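Local atomic coordinates of taurine dioxygenase (Burkholderia ambifaria, PDB entry 5VN6), a protein that probably acts as an iron-dependent taurine dioxygenase of the TfdA family, and here carries a magnesium ion in its metal site. Residues 113-124 against 278-289; 203-213 against 228-237. All coordinates share one frame; numbering follows the deposited sequence.

Contact 1 (113-124 against 278-289)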
loop_
_atom_site.group_PDB
_atom_site.type_symbol
_atom_site.label_atom_id
_atom_site.label_comp_id
_atom_site.label_asym_id
_atom_site.label_seq_id
_atom_site.Cartn_x
_atom_site.Cartn_y
_atom_site.Cartn_z
ATOM N N VAL A 113 -13.836 -17.669 16.781
ATOM C CA VAL A 113 -14.662 -17.071 17.824
ATOM C C VAL A 113 -13.844 -16.103 18.674
ATOM O O VAL A 113 -14.327 -15.033 19.068
ATOM C CB VAL A 113 -15.286 -18.188 18.681
ATOM C CG1 VAL A 113 -15.998 -17.613 19.882
ATOM C CG2 VAL A 113 -16.249 -19.013 17.831
ATOM N N ALA A 114 -12.601 -16.462 18.972
ATOM C CA ALA A 114 -11.700 -15.628 19.765
ATOM C C ALA A 114 -10.424 -15.471 18.957
ATOM O O ALA A 114 -9.489 -16.276 19.080
ATOM C CB ALA A 114 -11.437 -16.241 21.142
ATOM N N PRO A 115 -10.345 -14.435 18.116
ATOM C CA PRO A 115 -9.144 -14.241 17.319
ATOM C C PRO A 115 -7.969 -13.868 18.195
ATOM O O PRO A 115 -8.142 -13.285 19.282
ATOM C CB PRO A 115 -9.528 -13.082 16.375
ATOM C CG PRO A 115 -11.018 -13.119 16.307
ATOM C CD PRO A 115 -11.477 -13.618 17.652
ATOM N N PRO A 116 -6.738 -14.165 17.758
ATOM C CA PRO A 116 -5.557 -13.921 18.598
ATOM C C PRO A 116 -5.330 -12.449 18.917
ATOM O O PRO A 116 -5.668 -11.549 18.142
ATOM C CB PRO A 116 -4.395 -14.481 17.758
ATOM C CG PRO A 116 -4.937 -14.615 16.364
ATOM C CD PRO A 116 -6.400 -14.873 16.510
ATOM N N PHE A 117 -4.690 -12.238 20.064
ATOM C CA PHE A 117 -4.292 -10.919 20.549
ATOM C C PHE A 117 -3.253 -10.293 19.628
ATOM O O PHE A 117 -3.305 -9.088 19.326
ATOM C CB PHE A 117 -3.763 -11.125 21.983
ATOM C CG PHE A 117 -2.902 -10.016 22.554
ATOM C CD1 PHE A 117 -3.378 -9.248 23.618
ATOM C CD2 PHE A 117 -1.582 -9.826 22.137
ATOM C CE1 PHE A 117 -2.585 -8.266 24.198
ATOM C CE2 PHE A 117 -0.788 -8.842 22.706
ATOM C CZ PHE A 117 -1.287 -8.065 23.745
ATOM N N GLY A 118 -2.307 -11.105 19.172
ATOM C CA GLY A 118 -1.185 -10.593 18.414
ATOM C C GLY A 118 -0.140 -11.674 18.269
ATOM O O GLY A 118 -0.403 -12.851 18.549
ATOM N N CYS A 119 1.063 -11.242 17.896
ATOM C CA CYS A 119 2.093 -12.154 17.430
ATOM C C CYS A 119 3.474 -11.526 17.592
ATOM O O CYS A 119 3.645 -10.306 17.466
ATOM C CB CYS A 119 1.828 -12.504 15.958
ATOM S SG CYS A 119 2.928 -13.709 15.229
ATOM N N VAL A 120 4.461 -12.378 17.849
ATOM C CA VAL A 120 5.872 -12.007 17.819
ATOM C C VAL A 120 6.524 -12.836 16.726
ATOM O O VAL A 120 6.631 -14.063 16.849
ATOM C CB VAL A 120 6.579 -12.231 19.162
ATOM C CG1 VAL A 120 8.045 -11.832 19.026
ATOM C CG2 VAL A 120 5.877 -11.467 20.307
ATOM N N LEU A 121 6.966 -12.172 15.665
ATOM C CA LEU A 121 7.416 -12.814 14.437
ATOM C C LEU A 121 8.884 -12.494 14.206
ATOM O O LEU A 121 9.266 -11.321 14.207
ATOM C CB LEU A 121 6.567 -12.336 13.250
ATOM C CG LEU A 121 6.947 -12.866 11.857
ATOM C CD1 LEU A 121 6.862 -14.389 11.807
ATOM C CD2 LEU A 121 6.081 -12.246 10.760
ATOM N N ARG A 122 9.712 -13.525 14.014
ATOM C CA ARG A 122 11.139 -13.328 13.788
ATOM C C ARG A 122 11.556 -13.906 12.439
ATOM O O ARG A 122 11.149 -15.011 12.068
ATOM C CB ARG A 122 12.001 -13.955 14.910
ATOM C CG ARG A 122 13.495 -13.770 14.640
ATOM C CD ARG A 122 14.398 -13.961 15.840
ATOM N NE ARG A 122 14.574 -15.362 16.160
ATOM C CZ ARG A 122 15.682 -15.887 16.660
ATOM N NH1 ARG A 122 16.750 -15.125 16.889
ATOM N NH2 ARG A 122 15.713 -17.187 16.932
ATOM N N CYS A 123 12.386 -13.165 11.710
ATOM C CA CYS A 123 12.934 -13.649 10.447
ATOM C C CYS A 123 14.243 -14.366 10.732
ATOM O O CYS A 123 15.180 -13.764 11.265
ATOM C CB CYS A 123 13.163 -12.498 9.466
ATOM S SG CYS A 123 13.888 -13.003 7.869
ATOM N N ILE A 124 14.326 -15.632 10.329
ATOM C CA ILE A 124 15.517 -16.433 10.561
ATOM C C ILE A 124 16.483 -16.247 9.397
ATOM O O ILE A 124 17.610 -15.771 9.576
ATOM C CB ILE A 124 15.157 -17.916 10.756
ATOM C CG1 ILE A 124 14.131 -18.078 11.890
ATOM C CG2 ILE A 124 16.412 -18.721 11.045
ATOM C CD1 ILE A 124 14.550 -17.449 13.214
ATOM N N ARG A 278 12.642 -18.375 5.908
ATOM C CA ARG A 278 12.321 -19.065 7.149
ATOM C C ARG A 278 11.953 -18.035 8.200
ATOM O O ARG A 278 12.774 -17.173 8.539
ATOM C CB ARG A 278 13.492 -19.934 7.617
ATOM C CG ARG A 278 13.688 -21.186 6.764
ATOM C CD ARG A 278 14.736 -22.146 7.337
ATOM N NE ARG A 278 16.087 -21.593 7.288
ATOM C CZ ARG A 278 16.891 -21.473 8.340
ATOM N NH1 ARG A 278 16.490 -21.884 9.537
ATOM N NH2 ARG A 278 18.104 -20.954 8.193
ATOM N N MET A 279 10.722 -18.138 8.711
ATOM C CA MET A 279 10.187 -17.293 9.772
ATOM C C MET A 279 9.753 -18.172 10.937
ATOM O O MET A 279 9.482 -19.365 10.774
ATOM C CB MET A 279 8.982 -16.457 9.294
ATOM C CG MET A 279 9.134 -15.853 7.917
ATOM S SD MET A 279 10.101 -14.332 7.908
ATOM C CE MET A 279 9.080 -13.191 8.830
ATOM N N GLU A 280 9.697 -17.575 12.126
ATOM C CA GLU A 280 9.168 -18.254 13.299
ATOM C C GLU A 280 8.285 -17.270 14.048
ATOM O O GLU A 280 8.684 -16.124 14.277
ATOM C CB GLU A 280 10.294 -18.787 14.197
ATOM C CG GLU A 280 11.139 -19.876 13.520
ATOM C CD GLU A 280 12.240 -20.461 14.406
ATOM O OE1 GLU A 280 12.363 -20.054 15.579
ATOM O OE2 GLU A 280 12.993 -21.329 13.915
ATOM N N ARG A 281 7.089 -17.711 14.427
ATOM C CA ARG A 281 6.133 -16.829 15.080
ATOM C C ARG A 281 5.630 -17.455 16.377
ATOM O O ARG A 281 5.677 -18.677 16.567
ATOM C CB ARG A 281 4.955 -16.485 14.152
ATOM C CG ARG A 281 4.032 -17.639 13.801
ATOM C CD ARG A 281 2.957 -17.200 12.795
ATOM N NE ARG A 281 2.053 -16.177 13.324
ATOM C CZ ARG A 281 0.957 -16.441 14.033
ATOM N NH1 ARG A 281 0.190 -15.447 14.469
ATOM N NH2 ARG A 281 0.626 -17.698 14.311
ATOM N N ALA A 282 5.207 -16.589 17.295
ATOM C CA ALA A 282 4.550 -16.996 18.533
ATOM C C ALA A 282 3.272 -16.185 18.646
ATOM O O ALA A 282 3.327 -14.959 18.805
ATOM C CB ALA A 282 5.453 -16.779 19.745
ATOM N N GLY A 283 2.127 -16.858 18.531
ATOM C CA GLY A 283 0.834 -16.186 18.586
ATOM C C GLY A 283 0.297 -16.175 20.012
ATOM O O GLY A 283 0.499 -17.121 20.774
ATOM N N ILE A 284 -0.372 -15.081 20.368
ATOM C CA ILE A 284 -0.883 -14.856 21.717
ATOM C C ILE A 284 -2.402 -14.949 21.679
ATOM O O ILE A 284 -3.047 -14.359 20.799
ATOM C CB ILE A 284 -0.428 -13.497 22.287
ATOM C CG1 ILE A 284 1.102 -13.416 22.350
ATOM C CG2 ILE A 284 -1.044 -13.253 23.670
ATOM C CD1 ILE A 284 1.677 -12.050 21.915
ATOM N N VAL A 285 -2.970 -15.681 22.642
ATOM C CA VAL A 285 -4.411 -15.901 22.689
ATOM C C VAL A 285 -5.131 -14.577 22.919
ATOM O O VAL A 285 -4.720 -13.764 23.759
ATOM C CB VAL A 285 -4.762 -16.927 23.782
ATOM C CG1 VAL A 285 -6.272 -17.057 23.932
ATOM C CG2 VAL A 285 -4.151 -18.286 23.466
ATOM N N GLY A 286 -6.186 -14.344 22.135
ATOM C CA GLY A 286 -7.076 -13.220 22.307
ATOM C C GLY A 286 -8.426 -13.681 22.839
ATOM O O GLY A 286 -8.693 -14.870 22.986
ATOM N N ASP A 287 -9.288 -12.706 23.114
ATOM C CA ASP A 287 -10.598 -12.988 23.692
ATOM C C ASP A 287 -11.712 -12.749 22.669
ATOM O O ASP A 287 -11.456 -12.520 21.484
ATOM C CB ASP A 287 -10.782 -12.143 24.951
ATOM C CG ASP A 287 -10.637 -10.657 24.674
ATOM O OD1 ASP A 287 -9.869 -10.292 23.746
ATOM O OD2 ASP A 287 -11.284 -9.853 25.381
ATOM N N VAL A 288 -12.956 -12.768 23.140
ATOM C CA VAL A 288 -14.114 -12.601 22.257
ATOM C C VAL A 288 -14.227 -11.131 21.853
ATOM O O VAL A 288 -14.265 -10.257 22.732
ATOM C CB VAL A 288 -15.385 -13.075 22.948
ATOM C CG1 VAL A 288 -16.615 -12.593 22.195
ATOM C CG2 VAL A 288 -15.387 -14.605 23.090
ATOM N N PRO A 289 -14.275 -10.818 20.564
ATOM C CA PRO A 289 -14.455 -9.418 20.154
ATOM C C PRO A 289 -15.853 -8.904 20.477
ATOM O O PRO A 289 -16.855 -9.576 20.231
ATOM C CB PRO A 289 -14.219 -9.458 18.635
ATOM C CG PRO A 289 -13.359 -10.657 18.409
ATOM C CD PRO A 289 -13.802 -11.667 19.458
HETATM O O HOH W 1 -6.962 -16.617 19.983
HETATM O O HOH W 2 -9.495 -11.176 20.081
HETATM O O HOH W 3 12.938 -17.525 16.837
#
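Cys119 and Arg281 meet across two neighbouring antiparallel strands of the main sheet, part of the double-stranded beta-helix (jelly-roll) core expected of a cupin-clan dioxygenase. SG of Cys119 approaches the guanidinium obliquely, 3.2 Å from NE of Arg281. The arginine gets there through a first torsion of 67°, which sets CG between its own backbone N and carbonyl carbon, and through a bend at chi3. Its NH1 makes a long, weak ion pair with the metal ligand Asp108, which puts the arginine in the second shell, its side chain about 6 Å from the magnesium ion.

On the same face of the sheet the side chain of Leu121 slants across that of Met279, CD2 of Leu121 lying 3.7 Å from CE of Met279. Bends at chi2 and chi3 fold the methionine back, and SD of Met279 rests 3.9 Å from CB of Cys123. The face bearing Val120 and Arg122 is partly polar. A water accepts from NE of Arg122 and donates to OE1 of Glu280, while OE2 of Glu280 forms salt bridges with Arg89 and Arg59, and NH1 of Arg122 bonds to the carbonyl of Gln55. At one end CG2 of Ile124 sits over a face of the Arg278 guanidinium, 3.5 Å from NH1. At the other, Phe117 and Ile284 run alongside one another in the same direction, with CD2 of the Phe117 ring 3.8 Å from CG2 of Ile284.

Backbone bonds run in pairs between Val120 and Ala282 and between Arg122 and Glu280. Beyond the strands, the rings of Pro115 and Pro289 pack together, their CD atoms 3.5 Å apart. With two arginines on its OE2, the buried Glu280 is probably kept ionised, its charge balanced within the fold.

Contact 2 (203-213 against 228-237); sequences VNAFTTHFTNF and GAGQLLHYLI
Phe210 turns its CG anti to the carbonyl carbon (chi1 -59°), whereas Phe213 holds CG anti to the backbone N (chi1 -179°), and the two rings thereby reach the same helix from one strand and the loop after it. This is alpha/beta packing: helix 228-237 lies against strand 207-210, an outermost strand of a four-stranded antiparallel sheet, with the segment axes 8.0 Å apart at 133°.

The rings use the helix differently. Phe213 lays one face over Ala229, whose CB stands over that face 3.7 Å from the ring centroid, a CH-pi contact; CD2 of Leu232 comes to the edge of the same ring. Phe210 instead directs its rim at the helix. CE2 of Phe210 lies 3.2 Å from the carbonyl O of Ala229, near the ring plane, and CD1 of Leu236 touches the edge at CZ. That carbonyl already accepts the helical bond from Leu233 N, so the ring edge packs beside a main-chain polar atom that has its partner.

Leu233 divides its two methyls between Val203 and the start of the strand: CD1 meets CB of Val203 and CG2 of Thr207, while CD2 nestles against the carbonyl O of Thr208. Val203 crosses Leu236 at a slant and Ile237 at about a right angle, and CG2 of Val203 is 3.5 Å from CB of Leu236. Val189 of strand 185-192 touches Val203, Phe210 and Leu236, extending this apolar layer into the sheet.

No hydrogen bond joins the segments, and within the type I turn from Asn204 to Thr207 polar groups bond to one another. OD1 of Asn204 closes an Asx turn by accepting from Phe206 N, which stands above the carbonyl plane, and Asn204 N donates to OG1 of Thr207 at 2.9 Å.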
loop_
_atom_site.group_PDB
_atom_site.type_symbol
_atom_site.label_atom_id
_atom_site.label_comp_id
_atom_site.label_asym_id
_atom_site.label_seq_id
_atom_site.Cartn_x
_atom_site.Cartn_y
_atom_site.Cartn_z
ATOM N N VAL A 203 -13.686 -5.379 9.873
ATOM C CA VAL A 203 -13.975 -6.262 8.748
ATOM C C VAL A 203 -12.721 -6.329 7.883
ATOM O O VAL A 203 -11.951 -5.369 7.802
ATOM C CB VAL A 203 -15.199 -5.790 7.929
ATOM C CG1 VAL A 203 -16.485 -5.935 8.772
ATOM C CG2 VAL A 203 -15.004 -4.316 7.436
ATOM N N ASN A 204 -12.497 -7.476 7.252
ATOM C CA ASN A 204 -11.270 -7.678 6.481
ATOM C C ASN A 204 -11.537 -8.726 5.400
ATOM O O ASN A 204 -12.689 -9.091 5.137
ATOM C CB ASN A 204 -10.097 -8.055 7.406
ATOM C CG ASN A 204 -10.205 -9.469 7.977
ATOM O OD1 ASN A 204 -9.842 -10.435 7.316
ATOM N ND2 ASN A 204 -10.644 -9.584 9.227
ATOM N N ALA A 205 -10.453 -9.230 4.789
ATOM C CA ALA A 205 -10.575 -10.158 3.664
ATOM C C ALA A 205 -11.348 -11.416 4.047
ATOM O O ALA A 205 -11.972 -12.042 3.186
ATOM C CB ALA A 205 -9.189 -10.530 3.121
ATOM N N PHE A 206 -11.339 -11.791 5.328
ATOM C CA PHE A 206 -12.093 -12.960 5.763
ATOM C C PHE A 206 -13.591 -12.710 5.851
ATOM O O PHE A 206 -14.350 -13.678 5.933
ATOM C CB PHE A 206 -11.604 -13.438 7.139
ATOM C CG PHE A 206 -10.229 -14.040 7.120
ATOM C CD1 PHE A 206 -9.222 -13.520 7.920
ATOM C CD2 PHE A 206 -9.937 -15.113 6.291
ATOM C CE1 PHE A 206 -7.949 -14.067 7.909
ATOM C CE2 PHE A 206 -8.671 -15.665 6.277
ATOM C CZ PHE A 206 -7.670 -15.139 7.092
ATOM N N THR A 207 -14.036 -11.452 5.851
ATOM C CA THR A 207 -15.438 -11.145 6.105
ATOM C C THR A 207 -16.268 -11.401 4.849
ATOM O O THR A 207 -15.946 -10.895 3.763
ATOM C CB THR A 207 -15.591 -9.690 6.550
ATOM O OG1 THR A 207 -14.656 -9.392 7.596
ATOM C CG2 THR A 207 -16.995 -9.431 7.026
ATOM N N THR A 208 -17.345 -12.179 4.990
ATOM C CA THR A 208 -18.150 -12.495 3.812
ATOM C C THR A 208 -19.328 -11.540 3.631
ATOM O O THR A 208 -19.583 -11.096 2.505
ATOM C CB THR A 208 -18.664 -13.933 3.874
ATOM O OG1 THR A 208 -19.515 -14.083 5.015
ATOM C CG2 THR A 208 -17.499 -14.878 3.984
ATOM N N HIS A 209 -20.050 -11.215 4.709
ATOM C CA HIS A 209 -21.258 -10.401 4.584
ATOM C C HIS A 209 -21.730 -9.935 5.957
ATOM O O HIS A 209 -21.379 -10.522 6.987
ATOM C CB HIS A 209 -22.378 -11.186 3.907
ATOM C CG HIS A 209 -22.866 -12.343 4.722
ATOM N ND1 HIS A 209 -22.079 -13.444 4.982
ATOM C CD2 HIS A 209 -24.049 -12.567 5.346
ATOM C CE1 HIS A 209 -22.759 -14.305 5.725
ATOM N NE2 HIS A 209 -23.958 -13.797 5.957
ATOM N N PHE A 210 -22.564 -8.888 5.943
ATOM C CA PHE A 210 -23.274 -8.444 7.137
ATOM C C PHE A 210 -24.443 -9.378 7.406
ATOM O O PHE A 210 -25.124 -9.816 6.475
ATOM C CB PHE A 210 -23.828 -7.021 6.975
ATOM C CG PHE A 210 -22.793 -5.979 6.685
ATOM C CD1 PHE A 210 -21.746 -5.729 7.581
ATOM C CD2 PHE A 210 -22.877 -5.216 5.528
ATOM C CE1 PHE A 210 -20.794 -4.738 7.298
ATOM C CE2 PHE A 210 -21.925 -4.235 5.229
ATOM C CZ PHE A 210 -20.896 -3.992 6.112
ATOM N N THR A 211 -24.699 -9.647 8.689
ATOM C CA THR A 211 -25.814 -10.500 9.081
ATOM C C THR A 211 -27.049 -9.727 9.511
ATOM O O THR A 211 -28.143 -10.303 9.525
ATOM C CB THR A 211 -25.412 -11.427 10.233
ATOM O OG1 THR A 211 -24.817 -10.654 11.283
ATOM C CG2 THR A 211 -24.441 -12.517 9.769
ATOM N N ASN A 212 -26.912 -8.451 9.883
ATOM C CA ASN A 212 -28.035 -7.704 10.445
ATOM C C ASN A 212 -28.207 -6.358 9.747
ATOM O O ASN A 212 -28.632 -5.376 10.366
ATOM C CB ASN A 212 -27.873 -7.525 11.964
ATOM C CG ASN A 212 -26.593 -6.765 12.347
ATOM O OD1 ASN A 212 -25.702 -6.507 11.505
ATOM N ND2 ASN A 212 -26.504 -6.389 13.625
ATOM N N PHE A 213 -27.888 -6.317 8.447
ATOM C CA PHE A 213 -28.006 -5.108 7.640
ATOM C C PHE A 213 -29.447 -4.828 7.227
ATOM O O PHE A 213 -29.877 -3.668 7.206
ATOM C CB PHE A 213 -27.119 -5.246 6.398
ATOM C CG PHE A 213 -27.143 -4.049 5.487
ATOM C CD1 PHE A 213 -26.192 -3.040 5.620
ATOM C CD2 PHE A 213 -28.129 -3.929 4.499
ATOM C CE1 PHE A 213 -26.217 -1.933 4.791
ATOM C CE2 PHE A 213 -28.163 -2.824 3.663
ATOM C CZ PHE A 213 -27.198 -1.820 3.805
ATOM N N GLY A 228 -26.483 -3.672 -2.157
ATOM C CA GLY A 228 -26.189 -2.543 -1.283
ATOM C C GLY A 228 -25.335 -2.918 -0.091
ATOM O O GLY A 228 -24.352 -2.246 0.212
ATOM N N ALA A 229 -25.704 -4.000 0.605
ATOM C CA ALA A 229 -24.933 -4.421 1.769
ATOM C C ALA A 229 -23.509 -4.803 1.385
ATOM O O ALA A 229 -22.546 -4.412 2.061
ATOM C CB ALA A 229 -25.637 -5.577 2.489
ATOM N N GLY A 230 -23.352 -5.570 0.304
ATOM C CA GLY A 230 -22.019 -5.946 -0.141
ATOM C C GLY A 230 -21.177 -4.758 -0.582
ATOM O O GLY A 230 -19.960 -4.755 -0.407
ATOM N N GLN A 231 -21.807 -3.741 -1.169
ATOM C CA GLN A 231 -21.057 -2.556 -1.565
ATOM C C GLN A 231 -20.493 -1.820 -0.346
ATOM O O GLN A 231 -19.341 -1.361 -0.359
ATOM C CB GLN A 231 -21.952 -1.657 -2.424
ATOM C CG GLN A 231 -22.172 -2.196 -3.860
ATOM C CD GLN A 231 -23.255 -1.426 -4.630
ATOM O OE1 GLN A 231 -24.100 -0.782 -4.029
ATOM N NE2 GLN A 231 -23.200 -1.467 -5.957
ATOM N N LEU A 232 -21.276 -1.716 0.726
ATOM C CA LEU A 232 -20.768 -1.095 1.944
ATOM C C LEU A 232 -19.618 -1.895 2.525
ATOM O O LEU A 232 -18.607 -1.321 2.959
ATOM C CB LEU A 232 -21.892 -0.957 2.982
ATOM C CG LEU A 232 -21.478 -0.416 4.364
ATOM C CD1 LEU A 232 -20.873 0.994 4.281
ATOM C CD2 LEU A 232 -22.669 -0.434 5.325
ATOM N N LEU A 233 -19.748 -3.227 2.535
ATOM C CA LEU A 233 -18.671 -4.054 3.063
ATOM C C LEU A 233 -17.393 -3.849 2.263
ATOM O O LEU A 233 -16.309 -3.673 2.842
ATOM C CB LEU A 233 -19.098 -5.529 3.085
ATOM C CG LEU A 233 -18.049 -6.547 3.555
ATOM C CD1 LEU A 233 -17.573 -6.241 4.983
ATOM C CD2 LEU A 233 -18.527 -7.989 3.429
ATOM N N HIS A 234 -17.509 -3.795 0.928
ATOM C CA HIS A 234 -16.336 -3.538 0.089
ATOM C C HIS A 234 -15.690 -2.202 0.423
ATOM O O HIS A 234 -14.458 -2.102 0.488
ATOM C CB HIS A 234 -16.723 -3.601 -1.387
ATOM C CG HIS A 234 -17.123 -4.974 -1.822
ATOM N ND1 HIS A 234 -17.801 -5.229 -2.995
ATOM C CD2 HIS A 234 -16.959 -6.176 -1.212
ATOM C CE1 HIS A 234 -18.024 -6.532 -3.099
ATOM N NE2 HIS A 234 -17.511 -7.130 -2.035
ATOM N N TYR A 235 -16.510 -1.176 0.662
ATOM C CA TYR A 235 -15.980 0.129 1.026
ATOM C C TYR A 235 -15.210 0.061 2.341
ATOM O O TYR A 235 -14.136 0.658 2.473
ATOM C CB TYR A 235 -17.133 1.136 1.114
ATOM C CG TYR A 235 -16.751 2.457 1.738
ATOM C CD1 TYR A 235 -16.247 3.511 0.963
ATOM C CD2 TYR A 235 -16.906 2.662 3.106
ATOM C CE1 TYR A 235 -15.910 4.741 1.553
ATOM C CE2 TYR A 235 -16.577 3.867 3.688
ATOM C CZ TYR A 235 -16.089 4.899 2.911
ATOM O OH TYR A 235 -15.756 6.067 3.529
ATOM N N LEU A 236 -15.747 -0.672 3.319
ATOM C CA LEU A 236 -15.092 -0.809 4.617
ATOM C C LEU A 236 -13.779 -1.589 4.516
ATOM O O LEU A 236 -12.732 -1.105 4.962
ATOM C CB LEU A 236 -16.054 -1.484 5.608
ATOM C CG LEU A 236 -17.282 -0.656 5.976
ATOM C CD1 LEU A 236 -18.250 -1.351 6.997
ATOM C CD2 LEU A 236 -16.848 0.754 6.490
ATOM N N ILE A 237 -13.801 -2.790 3.922
ATOM C CA ILE A 237 -12.566 -3.572 3.867
ATOM C C ILE A 237 -11.506 -2.866 3.033
ATOM O O ILE A 237 -10.305 -3.051 3.271
ATOM C CB ILE A 237 -12.770 -5.005 3.329
ATOM C CG1 ILE A 237 -13.077 -4.971 1.828
ATOM C CG2 ILE A 237 -13.770 -5.824 4.203
ATOM C CD1 ILE A 237 -12.830 -6.297 1.124
#

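How the contacts relate
Contact 1 belongs to the main sheet near the middle of the chain, its centre about 8 Å from the chain's own, whereas contact 2 lies further out, at about 18 Å; both are partly buried. They share no strand or helix, and although their centres are about 25 Å apart, their nearest atoms come within about 8 Å. Contact 1 is strand on strand, tied by backbone hydrogen bonds and bridging waters, with charged side chains among the apolar ones; contact 2 is helix on strand, joined by side-chain packing, largely apolar, with no hydrogen bond across. Each has one residue near the metal site: Arg281 pairs weakly with Asp108, and Asn204 touches His106.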